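Local coordinates for abhydrolase domain-containing protein (Exiguobacterium antarcticum, PDB 5H3H), which is an alpha/beta-hydrolase esterase that probably cleaves ester bonds through a serine nucleophile and may also act as a perhydrolase, at residues L145-L157 with S181-I194. Numbering follows the deposited sequence.
Sequences LIEDTKQDRPSML and SVDASSHGTIQSAI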
loop_
_atom_site.group_PDB
_atom_site.type_symbol
_atom_site.label_atom_id
_atom_site.label_comp_id
_atom_site.label_asym_id
_atom_site.label_seq_id
_atom_site.Cartn_x
_atom_site.Cartn_y
_atom_site.Cartn_z
ATOM N N LEU B 145 -21.512 24.363 9.244
ATOM C CA LEU B 145 -22.011 23.936 7.944
ATOM C C LEU B 145 -22.939 22.733 7.991
ATOM O O LEU B 145 -23.966 22.678 7.268
ATOM C CB LEU B 145 -20.855 23.617 6.995
ATOM C CG LEU B 145 -20.086 24.766 6.388
ATOM C CD1 LEU B 145 -18.978 24.213 5.520
ATOM C CD2 LEU B 145 -20.948 25.706 5.592
ATOM N N ILE B 146 -22.578 21.758 8.812
ATOM C CA ILE B 146 -23.399 20.573 8.986
ATOM C C ILE B 146 -24.795 20.936 9.556
ATOM O O ILE B 146 -25.829 20.460 9.070
ATOM C CB ILE B 146 -22.682 19.560 9.858
ATOM C CG1 ILE B 146 -21.433 18.998 9.125
ATOM C CG2 ILE B 146 -23.602 18.416 10.245
ATOM C CD1 ILE B 146 -20.388 18.504 10.087
ATOM N N GLU B 147 -24.795 21.848 10.508
ATOM C CA GLU B 147 -26.026 22.305 11.175
ATOM C C GLU B 147 -26.912 22.978 10.168
ATOM O O GLU B 147 -28.091 22.677 10.123
ATOM C CB GLU B 147 -25.728 23.248 12.360
ATOM C CG GLU B 147 -26.153 24.737 12.259
ATOM C CD GLU B 147 -25.180 25.625 12.996
ATOM O OE1 GLU B 147 -24.705 26.588 12.360
ATOM O OE2 GLU B 147 -24.855 25.327 14.186
ATOM N N ASP B 148 -26.310 23.848 9.356
ATOM C CA ASP B 148 -26.994 24.544 8.256
ATOM C C ASP B 148 -27.548 23.556 7.199
ATOM O O ASP B 148 -28.689 23.713 6.768
ATOM C CB ASP B 148 -26.065 25.569 7.627
ATOM C CG ASP B 148 -25.831 26.786 8.530
ATOM O OD1 ASP B 148 -26.595 26.929 9.521
ATOM O OD2 ASP B 148 -24.892 27.576 8.250
ATOM N N THR B 149 -26.773 22.539 6.804
ATOM C CA THR B 149 -27.346 21.546 5.859
ATOM C C THR B 149 -28.550 20.782 6.397
ATOM O O THR B 149 -29.495 20.414 5.619
ATOM C CB THR B 149 -26.296 20.699 4.991
ATOM O OG1 THR B 149 -26.652 19.293 4.836
ATOM C CG2 THR B 149 -24.901 20.933 5.283
ATOM N N LYS B 150 -28.606 20.595 7.723
ATOM C CA LYS B 150 -29.750 19.928 8.351
ATOM C C LYS B 150 -31.059 20.766 8.451
ATOM O O LYS B 150 -32.084 20.243 8.775
ATOM C CB LYS B 150 -29.381 19.303 9.701
ATOM C CG LYS B 150 -28.812 17.914 9.589
ATOM C CD LYS B 150 -27.493 17.720 10.339
ATOM C CE LYS B 150 -27.568 17.832 11.839
ATOM N NZ LYS B 150 -26.644 16.858 12.532
ATOM N N GLN B 151 -30.989 22.027 8.058
ATOM C CA GLN B 151 -32.084 23.003 8.126
ATOM C C GLN B 151 -32.478 23.628 6.814
ATOM O O GLN B 151 -33.648 23.906 6.625
ATOM C CB GLN B 151 -31.615 24.120 9.012
ATOM C CG GLN B 151 -31.433 23.630 10.434
ATOM C CD GLN B 151 -31.062 24.778 11.318
ATOM O OE1 GLN B 151 -29.952 25.321 11.223
ATOM N NE2 GLN B 151 -32.011 25.204 12.135
ATOM N N ASP B 152 -31.498 23.863 5.918
ATOM C CA ASP B 152 -31.734 24.587 4.649
ATOM C C ASP B 152 -30.477 24.315 3.814
ATOM O O ASP B 152 -29.582 25.137 3.781
ATOM C CB ASP B 152 -31.849 26.113 4.963
ATOM C CG ASP B 152 -32.977 26.819 4.235
ATOM O OD1 ASP B 152 -34.156 26.584 4.629
ATOM O OD2 ASP B 152 -32.714 27.694 3.352
ATOM N N ARG B 153 -30.434 23.161 3.137
ATOM C CA ARG B 153 -29.229 22.801 2.344
ATOM C C ARG B 153 -29.022 23.736 1.132
ATOM O O ARG B 153 -27.917 24.219 0.904
ATOM C CB ARG B 153 -29.234 21.289 2.015
ATOM C CG ARG B 153 -27.977 20.786 1.291
ATOM C CD ARG B 153 -27.981 19.260 1.219
ATOM N NE ARG B 153 -29.131 18.823 0.442
ATOM C CZ ARG B 153 -29.129 18.619 -0.870
ATOM N NH1 ARG B 153 -30.249 18.257 -1.457
ATOM N NH2 ARG B 153 -28.007 18.783 -1.604
ATOM N N PRO B 154 -30.056 24.051 0.365
ATOM C CA PRO B 154 -29.719 24.962 -0.752
ATOM C C PRO B 154 -29.175 26.326 -0.312
ATOM O O PRO B 154 -28.315 26.899 -1.010
ATOM C CB PRO B 154 -31.047 25.116 -1.494
ATOM C CG PRO B 154 -31.839 23.959 -1.092
ATOM C CD PRO B 154 -31.390 23.476 0.249
ATOM N N SER B 155 -29.661 26.850 0.831
ATOM C CA SER B 155 -29.115 28.174 1.355
ATOM C C SER B 155 -27.652 28.078 1.817
ATOM O O SER B 155 -26.829 28.969 1.515
ATOM C CB SER B 155 -29.993 28.749 2.451
ATOM O OG SER B 155 -31.266 29.060 1.912
ATOM N N MET B 156 -27.354 26.961 2.482
ATOM C CA MET B 156 -25.987 26.548 2.880
ATOM C C MET B 156 -25.100 26.588 1.668
ATOM O O MET B 156 -24.004 27.195 1.692
ATOM C CB MET B 156 -25.994 25.140 3.508
ATOM C CG MET B 156 -24.649 24.721 4.052
ATOM S SD MET B 156 -23.492 24.132 2.817
ATOM C CE MET B 156 -24.210 22.517 2.440
ATOM N N LEU B 157 -25.556 25.916 0.610
ATOM C CA LEU B 157 -24.815 25.872 -0.668
ATOM C C LEU B 157 -24.580 27.222 -1.322
ATOM O O LEU B 157 -23.535 27.452 -1.858
ATOM C CB LEU B 157 -25.523 24.900 -1.655
ATOM C CG LEU B 157 -25.478 23.417 -1.268
ATOM C CD1 LEU B 157 -26.344 22.612 -2.201
ATOM C CD2 LEU B 157 -24.059 22.831 -1.296
ATOM N N SER B 181 -24.376 20.643 -6.861
ATOM C CA SER B 181 -24.400 20.356 -5.483
ATOM C C SER B 181 -25.770 20.053 -4.925
ATOM O O SER B 181 -25.868 19.229 -4.026
ATOM C CB SER B 181 -23.716 21.468 -4.665
ATOM O OG SER B 181 -22.269 21.414 -4.846
ATOM N N VAL B 182 -26.828 20.649 -5.460
ATOM C CA VAL B 182 -28.177 20.341 -4.954
ATOM C C VAL B 182 -28.589 18.895 -5.256
ATOM O O VAL B 182 -29.226 18.284 -4.434
ATOM C CB VAL B 182 -29.267 21.311 -5.384
ATOM C CG1 VAL B 182 -28.872 22.771 -5.121
ATOM C CG2 VAL B 182 -29.630 21.099 -6.802
ATOM N N ASP B 183 -28.060 18.340 -6.343
ATOM C CA ASP B 183 -28.178 16.928 -6.692
ATOM C C ASP B 183 -27.630 15.952 -5.665
ATOM O O ASP B 183 -28.087 14.811 -5.581
ATOM C CB ASP B 183 -27.445 16.674 -8.039
ATOM C CG ASP B 183 -27.433 15.207 -8.432
ATOM O OD1 ASP B 183 -28.419 14.712 -9.023
ATOM O OD2 ASP B 183 -26.451 14.517 -8.105
ATOM N N ALA B 184 -26.661 16.364 -4.903
ATOM C CA ALA B 184 -26.058 15.539 -3.921
ATOM C C ALA B 184 -27.116 15.061 -2.893
ATOM O O ALA B 184 -28.096 15.766 -2.574
ATOM C CB ALA B 184 -24.944 16.292 -3.252
ATOM N N SER B 185 -26.965 13.827 -2.443
ATOM C CA SER B 185 -27.765 13.365 -1.310
ATOM C C SER B 185 -27.516 14.266 -0.059
ATOM O O SER B 185 -26.389 14.618 0.233
ATOM C CB SER B 185 -27.406 11.905 -0.980
ATOM O OG SER B 185 -26.103 11.801 -0.379
ATOM N N SER B 186 -28.566 14.625 0.676
ATOM C CA SER B 186 -28.384 15.420 1.892
ATOM C C SER B 186 -27.505 14.692 2.899
ATOM O O SER B 186 -26.648 15.305 3.543
ATOM C CB SER B 186 -29.736 15.735 2.537
ATOM O OG SER B 186 -30.519 14.547 2.587
ATOM N N HIS B 187 -27.691 13.367 2.977
ATOM C CA HIS B 187 -27.065 12.592 4.066
ATOM C C HIS B 187 -25.599 12.286 3.742
ATOM O O HIS B 187 -24.760 12.303 4.629
ATOM C CB HIS B 187 -27.823 11.364 4.394
ATOM C CG HIS B 187 -28.141 10.520 3.216
ATOM N ND1 HIS B 187 -27.546 9.296 3.023
ATOM C CD2 HIS B 187 -28.882 10.751 2.115
ATOM C CE1 HIS B 187 -28.008 8.757 1.918
ATOM N NE2 HIS B 187 -28.834 9.608 1.352
ATOM N N GLY B 188 -25.281 12.066 2.476
ATOM C CA GLY B 188 -23.859 12.028 2.066
ATOM C C GLY B 188 -23.123 13.325 2.310
ATOM O O GLY B 188 -22.010 13.325 2.824
ATOM N N THR B 189 -23.761 14.440 1.932
ATOM C CA THR B 189 -23.210 15.741 2.162
ATOM C C THR B 189 -22.858 15.876 3.646
ATOM O O THR B 189 -21.756 16.286 3.959
ATOM C CB THR B 189 -24.158 16.851 1.699
ATOM O OG1 THR B 189 -24.329 16.749 0.286
ATOM C CG2 THR B 189 -23.663 18.233 2.075
ATOM N N ILE B 190 -23.763 15.491 4.539
ATOM C CA ILE B 190 -23.449 15.571 5.983
ATOM C C ILE B 190 -22.286 14.662 6.419
ATOM O O ILE B 190 -21.340 15.123 7.038
ATOM C CB ILE B 190 -24.707 15.311 6.807
ATOM C CG1 ILE B 190 -25.627 16.551 6.661
ATOM C CG2 ILE B 190 -24.381 14.934 8.236
ATOM C CD1 ILE B 190 -27.046 16.261 7.040
ATOM N N GLN B 191 -22.386 13.380 6.124
ATOM C CA GLN B 191 -21.349 12.403 6.487
ATOM C C GLN B 191 -19.956 12.749 5.919
ATOM O O GLN B 191 -18.949 12.624 6.641
ATOM C CB GLN B 191 -21.770 10.971 6.079
ATOM C CG GLN B 191 -23.077 10.417 6.701
ATOM C CD GLN B 191 -23.109 10.363 8.215
ATOM O OE1 GLN B 191 -23.248 11.383 8.905
ATOM N NE2 GLN B 191 -23.005 9.176 8.736
ATOM N N SER B 192 -19.870 13.301 4.699
ATOM C CA SER B 192 -18.576 13.731 4.155
ATOM C C SER B 192 -18.032 14.956 4.829
ATOM O O SER B 192 -16.817 15.075 4.935
ATOM C CB SER B 192 -18.632 14.048 2.661
ATOM O OG SER B 192 -19.045 12.962 1.869
ATOM N N ALA B 193 -18.899 15.910 5.206
ATOM C CA ALA B 193 -18.504 17.036 6.105
ATOM C C ALA B 193 -17.891 16.573 7.413
ATOM O O ALA B 193 -16.939 17.172 7.861
ATOM C CB ALA B 193 -19.690 17.955 6.404
ATOM N N ILE B 194 -18.398 15.481 7.991
ATOM C CA ILE B 194 -17.839 14.886 9.222
ATOM C C ILE B 194 -16.409 14.329 8.968
ATOM O O ILE B 194 -15.522 14.518 9.779
ATOM C CB ILE B 194 -18.808 13.827 9.804
ATOM C CG1 ILE B 194 -20.004 14.549 10.420
ATOM C CG2 ILE B 194 -18.123 12.830 10.780
ATOM C CD1 ILE B 194 -21.064 13.619 10.987
HETATM O O HOH W 1 -25.274 19.109 -1.033
#
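With CG anti to the backbone N (chi1 -175°) and a bend at chi3, Arg153 reaches from the start of helix 153-164 to the end of helix 171-182, where its guanidinium meets Val182 O; on Ile146, chi1 of -67° lays CG1 against Ala193 CB. Helices 139-149, 153-164, 171-182 and 186-198 belong to the helical cap of the alpha/beta-hydrolase fold, inserted between strands 114-120 and 211-217. NH1 and NH2 of Arg153 grip Val182 O end-on, each at 3.1 Å. The oxygen lies in the guanidinium plane; NH1 sits in the carbonyl plane, whereas NH2 stands above it. Ser186 CA lies over one guanidinium face. Water 1 accepts from Arg153 NH2 at 2.8 Å and donates to Ser181 O and Thr189 OG1, tying three segments of helix together. Were Arg153 an alanine, Val182 O would probably lose both of its donors from this side chain and the water one of its anchors, weakening the tie from helix 153-164 to the 183-185 turn. Next to this polar cluster, Leu157 CD1 packs on Val182 CG1, and Leu157 also touches Pro31. Helices 145-149 and 186-194 run antiparallel (170°), their axes 9.8 Å apart. Ile146 and Ile190 carry much of this packing: their CG2 atoms meet, and Ile190 CD1 rests on Lys150 CG at 3.5 Å. Thr189 O accepts from Trp30 NE1, a residue of the ethaneperoxoic acid pocket. The one carbon pair closer than usual van der Waals contact is Ile146 CG1 with Ala193 CB, at 3.4 Å.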